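Local coordinates for protein acetyltransferase, GNAT family (Colwellia psychrerythraea, PDB 3IWG) that probably transfers an acyl group, as GNAT-family acetyltransferases do, at residues F5-L19 against H45-F57. Numbering follows the deposited sequence.
Sequences FKIKTIESLSDLTQL and HFGFYVNKNLVGF
Lys8 lays its aliphatic chain across the ring of Tyr49 at about a right angle, with CD over one face, 4.3 Å from the ring centroid in a CH-pi contact. Leu54 CD1 sits on the opposite face, displaced to the rim, with Lys6 O at the ring edge. The first torsion (CG anti to the carbonyl carbon, chi1 -72°) brings the Tyr49 OH within 3.7 Å of Ile10 CD1. Shortening Tyr49 to an alanine is likely to leave the Lys8 chain without a ring to lie on and open a gap beside Ile10 and Leu54. Beneath these side chains runs the antiparallel pairing of strand 6-9 with strand 45-50, the first two strands of a GNAT-type sheet; Gly47 N donates to Lys8 O at 2.9 Å, almost straight at 171°. On the other face, Ile7 CG1 meets the ring edge of Phe48 at CD1 (3.9 Å), and both residues pack on Leu82 of helix 76-87. Beyond the strand, the chain folds back over the Tyr49 side: Leu19 CD1 reaches Leu54 CG at 3.6 Å. Leu16 CD1 touches both His45 ND1 (3.8 Å) and the ring of Phe57. That buried ND1 has no polar partner; NE2 is hydrogen-bonded to Ala40 O.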
loop_
_atom_site.group_PDB
_atom_site.type_symbol
_atom_site.label_atom_id
_atom_site.label_comp_id
_atom_site.label_asym_id
_atom_site.label_seq_id
_atom_site.Cartn_x
_atom_site.Cartn_y
_atom_site.Cartn_z
ATOM N N PHE A 5 -20.722 28.634 17.878
ATOM C CA PHE A 5 -19.850 27.655 17.165
ATOM C C PHE A 5 -18.386 28.059 17.185
ATOM O O PHE A 5 -18.028 29.119 16.664
ATOM C CB PHE A 5 -20.259 27.502 15.694
ATOM C CG PHE A 5 -21.337 26.480 15.465
ATOM C CD1 PHE A 5 -21.255 25.220 16.058
ATOM C CD2 PHE A 5 -22.440 26.777 14.652
ATOM C CE1 PHE A 5 -22.244 24.265 15.869
ATOM C CE2 PHE A 5 -23.445 25.818 14.443
ATOM C CZ PHE A 5 -23.343 24.555 15.061
ATOM N N LYS A 6 -17.553 27.214 17.784
ATOM C CA LYS A 6 -16.107 27.320 17.641
ATOM C C LYS A 6 -15.663 26.232 16.619
ATOM O O LYS A 6 -16.057 25.065 16.740
ATOM C CB LYS A 6 -15.395 27.119 19.003
ATOM C CG LYS A 6 -14.931 28.411 19.743
ATOM C CD LYS A 6 -15.998 29.065 20.662
ATOM C CE LYS A 6 -15.515 30.413 21.311
ATOM N NZ LYS A 6 -14.495 30.286 22.440
ATOM N N ILE A 7 -14.876 26.611 15.611
ATOM C CA ILE A 7 -14.225 25.617 14.761
ATOM C C ILE A 7 -12.823 25.371 15.316
ATOM O O ILE A 7 -12.107 26.321 15.658
ATOM C CB ILE A 7 -14.160 26.066 13.289
ATOM C CG1 ILE A 7 -15.579 26.353 12.773
ATOM C CG2 ILE A 7 -13.439 25.010 12.438
ATOM C CD1 ILE A 7 -15.695 27.575 11.851
ATOM N N LYS A 8 -12.454 24.092 15.422
ATOM C CA LYS A 8 -11.135 23.682 15.919
ATOM C C LYS A 8 -10.603 22.618 14.983
ATOM O O LYS A 8 -11.344 21.817 14.444
ATOM C CB LYS A 8 -11.190 23.089 17.346
ATOM C CG LYS A 8 -11.255 24.063 18.518
ATOM C CD LYS A 8 -11.058 23.324 19.913
ATOM C CE LYS A 8 -11.905 23.995 21.069
ATOM N NZ LYS A 8 -11.442 23.783 22.508
ATOM N N THR A 9 -9.300 22.613 14.810
ATOM C CA THR A 9 -8.634 21.632 13.992
ATOM C C THR A 9 -8.733 20.308 14.804
ATOM O O THR A 9 -8.831 20.336 16.030
ATOM C CB THR A 9 -7.181 22.127 13.713
ATOM O OG1 THR A 9 -6.846 21.939 12.337
ATOM C CG2 THR A 9 -6.185 21.444 14.620
ATOM N N ILE A 10 -8.780 19.163 14.133
ATOM C CA ILE A 10 -8.868 17.879 14.841
ATOM C C ILE A 10 -7.695 16.966 14.448
ATOM O O ILE A 10 -7.541 16.654 13.271
ATOM C CB ILE A 10 -10.184 17.192 14.501
ATOM C CG1 ILE A 10 -11.334 17.982 15.141
ATOM C CG2 ILE A 10 -10.168 15.706 14.890
ATOM C CD1 ILE A 10 -12.288 17.159 15.973
ATOM N N GLU A 11 -6.877 16.522 15.401
ATOM C CA GLU A 11 -5.735 15.650 15.019
ATOM C C GLU A 11 -6.085 14.153 15.014
ATOM O O GLU A 11 -5.697 13.411 14.066
ATOM C CB GLU A 11 -4.500 15.909 15.882
ATOM C CG GLU A 11 -3.602 17.042 15.340
ATOM C CD GLU A 11 -4.172 18.437 15.626
ATOM O OE1 GLU A 11 -4.371 19.218 14.662
ATOM O OE2 GLU A 11 -4.422 18.744 16.801
ATOM N N SER A 12 -6.814 13.721 16.046
ATOM C CA SER A 12 -7.090 12.301 16.211
ATOM C C SER A 12 -8.489 12.032 15.717
ATOM O O SER A 12 -9.473 12.486 16.304
ATOM C CB SER A 12 -6.909 11.855 17.674
ATOM O OG SER A 12 -6.817 10.437 17.787
ATOM N N LEU A 13 -8.552 11.318 14.603
ATOM C CA LEU A 13 -9.820 10.929 13.970
ATOM C C LEU A 13 -10.729 10.068 14.904
ATOM O O LEU A 13 -11.935 9.951 14.666
ATOM C CB LEU A 13 -9.533 10.215 12.641
ATOM C CG LEU A 13 -9.340 11.133 11.432
ATOM C CD1 LEU A 13 -8.571 12.438 11.756
ATOM C CD2 LEU A 13 -8.695 10.395 10.289
ATOM N N SER A 14 -10.121 9.535 15.967
ATOM C CA SER A 14 -10.802 8.858 17.090
ATOM C C SER A 14 -11.864 9.730 17.723
ATOM O O SER A 14 -12.887 9.236 18.100
ATOM C CB SER A 14 -9.796 8.387 18.188
ATOM O OG SER A 14 -9.598 9.370 19.237
ATOM N N ASP A 15 -11.602 11.017 17.847
ATOM C CA ASP A 15 -12.588 11.980 18.325
ATOM C C ASP A 15 -13.901 12.053 17.511
ATOM O O ASP A 15 -14.884 12.616 17.961
ATOM C CB ASP A 15 -11.958 13.371 18.298
ATOM C CG ASP A 15 -12.348 14.196 19.474
ATOM O OD1 ASP A 15 -13.250 13.746 20.223
ATOM O OD2 ASP A 15 -11.758 15.293 19.665
ATOM N N LEU A 16 -13.883 11.531 16.285
ATOM C CA LEU A 16 -15.003 11.655 15.348
ATOM C C LEU A 16 -15.740 10.343 15.074
ATOM O O LEU A 16 -16.662 10.316 14.259
ATOM C CB LEU A 16 -14.485 12.239 14.023
ATOM C CG LEU A 16 -13.963 13.662 14.109
ATOM C CD1 LEU A 16 -13.730 14.192 12.753
ATOM C CD2 LEU A 16 -14.935 14.571 14.868
ATOM N N THR A 17 -15.343 9.274 15.762
ATOM C CA THR A 17 -15.956 7.949 15.622
ATOM C C THR A 17 -17.479 7.911 15.582
ATOM O O THR A 17 -18.064 7.290 14.686
ATOM C CB THR A 17 -15.485 7.021 16.755
ATOM O OG1 THR A 17 -14.190 6.550 16.416
ATOM C CG2 THR A 17 -16.427 5.809 16.945
ATOM N N GLN A 18 -18.102 8.582 16.544
ATOM C CA GLN A 18 -19.551 8.642 16.622
ATOM C C GLN A 18 -20.121 9.562 15.562
ATOM O O GLN A 18 -21.100 9.227 14.923
ATOM C CB GLN A 18 -20.013 9.154 17.980
ATOM C CG GLN A 18 -20.438 8.091 19.017
ATOM C CD GLN A 18 -21.321 8.724 20.117
ATOM O OE1 GLN A 18 -21.333 9.965 20.281
ATOM N NE2 GLN A 18 -22.070 7.875 20.857
ATOM N N LEU A 19 -19.545 10.737 15.399
ATOM C CA LEU A 19 -20.064 11.658 14.419
ATOM C C LEU A 19 -19.945 11.067 12.999
ATOM O O LEU A 19 -20.886 11.184 12.191
ATOM C CB LEU A 19 -19.378 13.012 14.542
ATOM C CG LEU A 19 -19.772 13.836 15.775
ATOM C CD1 LEU A 19 -18.795 15.010 15.936
ATOM C CD2 LEU A 19 -21.233 14.354 15.660
ATOM N N HIS A 45 -9.246 17.751 9.043
ATOM C CA HIS A 45 -10.531 17.669 9.705
ATOM C C HIS A 45 -10.734 18.774 10.666
ATOM O O HIS A 45 -9.813 19.186 11.314
ATOM C CB HIS A 45 -10.689 16.350 10.415
ATOM C CG HIS A 45 -10.913 15.211 9.480
ATOM N ND1 HIS A 45 -12.124 14.554 9.372
ATOM C CD2 HIS A 45 -10.073 14.601 8.613
ATOM C CE1 HIS A 45 -12.017 13.581 8.482
ATOM N NE2 HIS A 45 -10.785 13.587 8.002
ATOM N N PHE A 46 -11.951 19.282 10.730
ATOM C CA PHE A 46 -12.300 20.286 11.714
ATOM C C PHE A 46 -13.544 19.839 12.423
ATOM O O PHE A 46 -14.383 19.137 11.878
ATOM C CB PHE A 46 -12.505 21.672 11.090
ATOM C CG PHE A 46 -11.356 22.123 10.266
ATOM C CD1 PHE A 46 -10.364 22.905 10.802
ATOM C CD2 PHE A 46 -11.256 21.734 8.946
ATOM C CE1 PHE A 46 -9.280 23.291 10.029
ATOM C CE2 PHE A 46 -10.188 22.122 8.166
ATOM C CZ PHE A 46 -9.201 22.901 8.697
ATOM N N GLY A 47 -13.619 20.252 13.667
ATOM C CA GLY A 47 -14.745 19.990 14.524
ATOM C C GLY A 47 -15.455 21.282 14.847
ATOM O O GLY A 47 -14.870 22.386 14.830
ATOM N N PHE A 48 -16.743 21.099 15.111
ATOM C CA PHE A 48 -17.654 22.158 15.387
ATOM C C PHE A 48 -18.081 21.954 16.842
ATOM O O PHE A 48 -18.579 20.889 17.248
ATOM C CB PHE A 48 -18.862 22.079 14.452
ATOM C CG PHE A 48 -18.518 22.087 12.971
ATOM C CD1 PHE A 48 -17.576 22.973 12.454
ATOM C CD2 PHE A 48 -19.185 21.246 12.084
ATOM C CE1 PHE A 48 -17.273 22.997 11.081
ATOM C CE2 PHE A 48 -18.897 21.281 10.717
ATOM C CZ PHE A 48 -17.942 22.161 10.224
ATOM N N TYR A 49 -17.863 22.996 17.626
ATOM C CA TYR A 49 -17.958 22.917 19.064
ATOM C C TYR A 49 -18.977 23.926 19.523
ATOM O O TYR A 49 -18.850 25.134 19.280
ATOM C CB TYR A 49 -16.612 23.203 19.703
ATOM C CG TYR A 49 -15.604 22.103 19.523
ATOM C CD1 TYR A 49 -14.868 21.991 18.348
ATOM C CD2 TYR A 49 -15.384 21.168 20.524
ATOM C CE1 TYR A 49 -13.924 20.970 18.184
ATOM C CE2 TYR A 49 -14.442 20.155 20.375
ATOM C CZ TYR A 49 -13.717 20.067 19.206
ATOM O OH TYR A 49 -12.773 19.087 19.068
ATOM N N VAL A 50 -20.029 23.383 20.117
ATOM C CA VAL A 50 -20.966 24.145 20.895
ATOM C C VAL A 50 -20.552 23.904 22.357
ATOM O O VAL A 50 -20.550 22.756 22.886
ATOM C CB VAL A 50 -22.428 23.739 20.592
ATOM C CG1 VAL A 50 -23.240 23.604 21.874
ATOM C CG2 VAL A 50 -23.066 24.751 19.616
ATOM N N ASN A 51 -20.103 25.003 22.962
ATOM C CA ASN A 51 -19.890 25.082 24.390
ATOM C C ASN A 51 -18.917 24.025 24.874
ATOM O O ASN A 51 -19.013 23.555 25.996
ATOM C CB ASN A 51 -21.248 24.963 25.096
ATOM C CG ASN A 51 -21.272 25.678 26.438
ATOM O OD1 ASN A 51 -22.200 26.438 26.736
ATOM N ND2 ASN A 51 -20.243 25.444 27.253
ATOM N N LYS A 52 -17.976 23.667 24.006
ATOM C CA LYS A 52 -16.942 22.666 24.288
ATOM C C LYS A 52 -17.447 21.214 24.242
ATOM O O LYS A 52 -16.759 20.288 24.718
ATOM C CB LYS A 52 -16.208 22.979 25.606
ATOM C CG LYS A 52 -14.670 22.889 25.491
ATOM C CD LYS A 52 -13.947 23.695 26.601
ATOM C CE LYS A 52 -12.588 24.225 26.116
ATOM N NZ LYS A 52 -11.507 24.099 27.142
ATOM N N ASN A 53 -18.624 21.013 23.642
ATOM C CA ASN A 53 -18.993 19.678 23.149
ATOM C C ASN A 53 -18.915 19.578 21.612
ATOM O O ASN A 53 -19.470 20.405 20.878
ATOM C CB ASN A 53 -20.385 19.224 23.650
ATOM C CG ASN A 53 -20.682 17.737 23.300
ATOM O OD1 ASN A 53 -21.826 17.375 23.005
ATOM N ND2 ASN A 53 -19.629 16.889 23.294
ATOM N N LEU A 54 -18.240 18.539 21.149
ATOM C CA LEU A 54 -18.082 18.267 19.727
ATOM C C LEU A 54 -19.379 17.770 19.060
ATOM O O LEU A 54 -19.701 16.594 19.150
ATOM C CB LEU A 54 -17.001 17.209 19.572
ATOM C CG LEU A 54 -16.576 16.800 18.169
ATOM C CD1 LEU A 54 -16.158 18.048 17.386
ATOM C CD2 LEU A 54 -15.437 15.752 18.314
ATOM N N VAL A 55 -20.093 18.653 18.362
ATOM C CA VAL A 55 -21.420 18.324 17.787
ATOM C C VAL A 55 -21.486 18.237 16.244
ATOM O O VAL A 55 -22.574 18.041 15.654
ATOM C CB VAL A 55 -22.452 19.337 18.284
ATOM C CG1 VAL A 55 -22.394 19.405 19.818
ATOM C CG2 VAL A 55 -22.207 20.711 17.667
ATOM N N GLY A 56 -20.331 18.392 15.596
ATOM C CA GLY A 56 -20.211 18.173 14.160
ATOM C C GLY A 56 -18.793 18.293 13.646
ATOM O O GLY A 56 -17.885 18.631 14.405
ATOM N N PHE A 57 -18.607 18.059 12.343
ATOM C CA PHE A 57 -17.282 18.138 11.733
ATOM C C PHE A 57 -17.306 18.350 10.200
ATOM O O PHE A 57 -18.323 18.153 9.527
ATOM C CB PHE A 57 -16.486 16.841 12.011
ATOM C CG PHE A 57 -16.855 15.733 11.087
ATOM C CD1 PHE A 57 -17.935 14.916 11.359
ATOM C CD2 PHE A 57 -16.188 15.562 9.892
ATOM C CE1 PHE A 57 -18.303 13.900 10.462
ATOM C CE2 PHE A 57 -16.557 14.587 9.003
ATOM C CZ PHE A 57 -17.612 13.757 9.280
#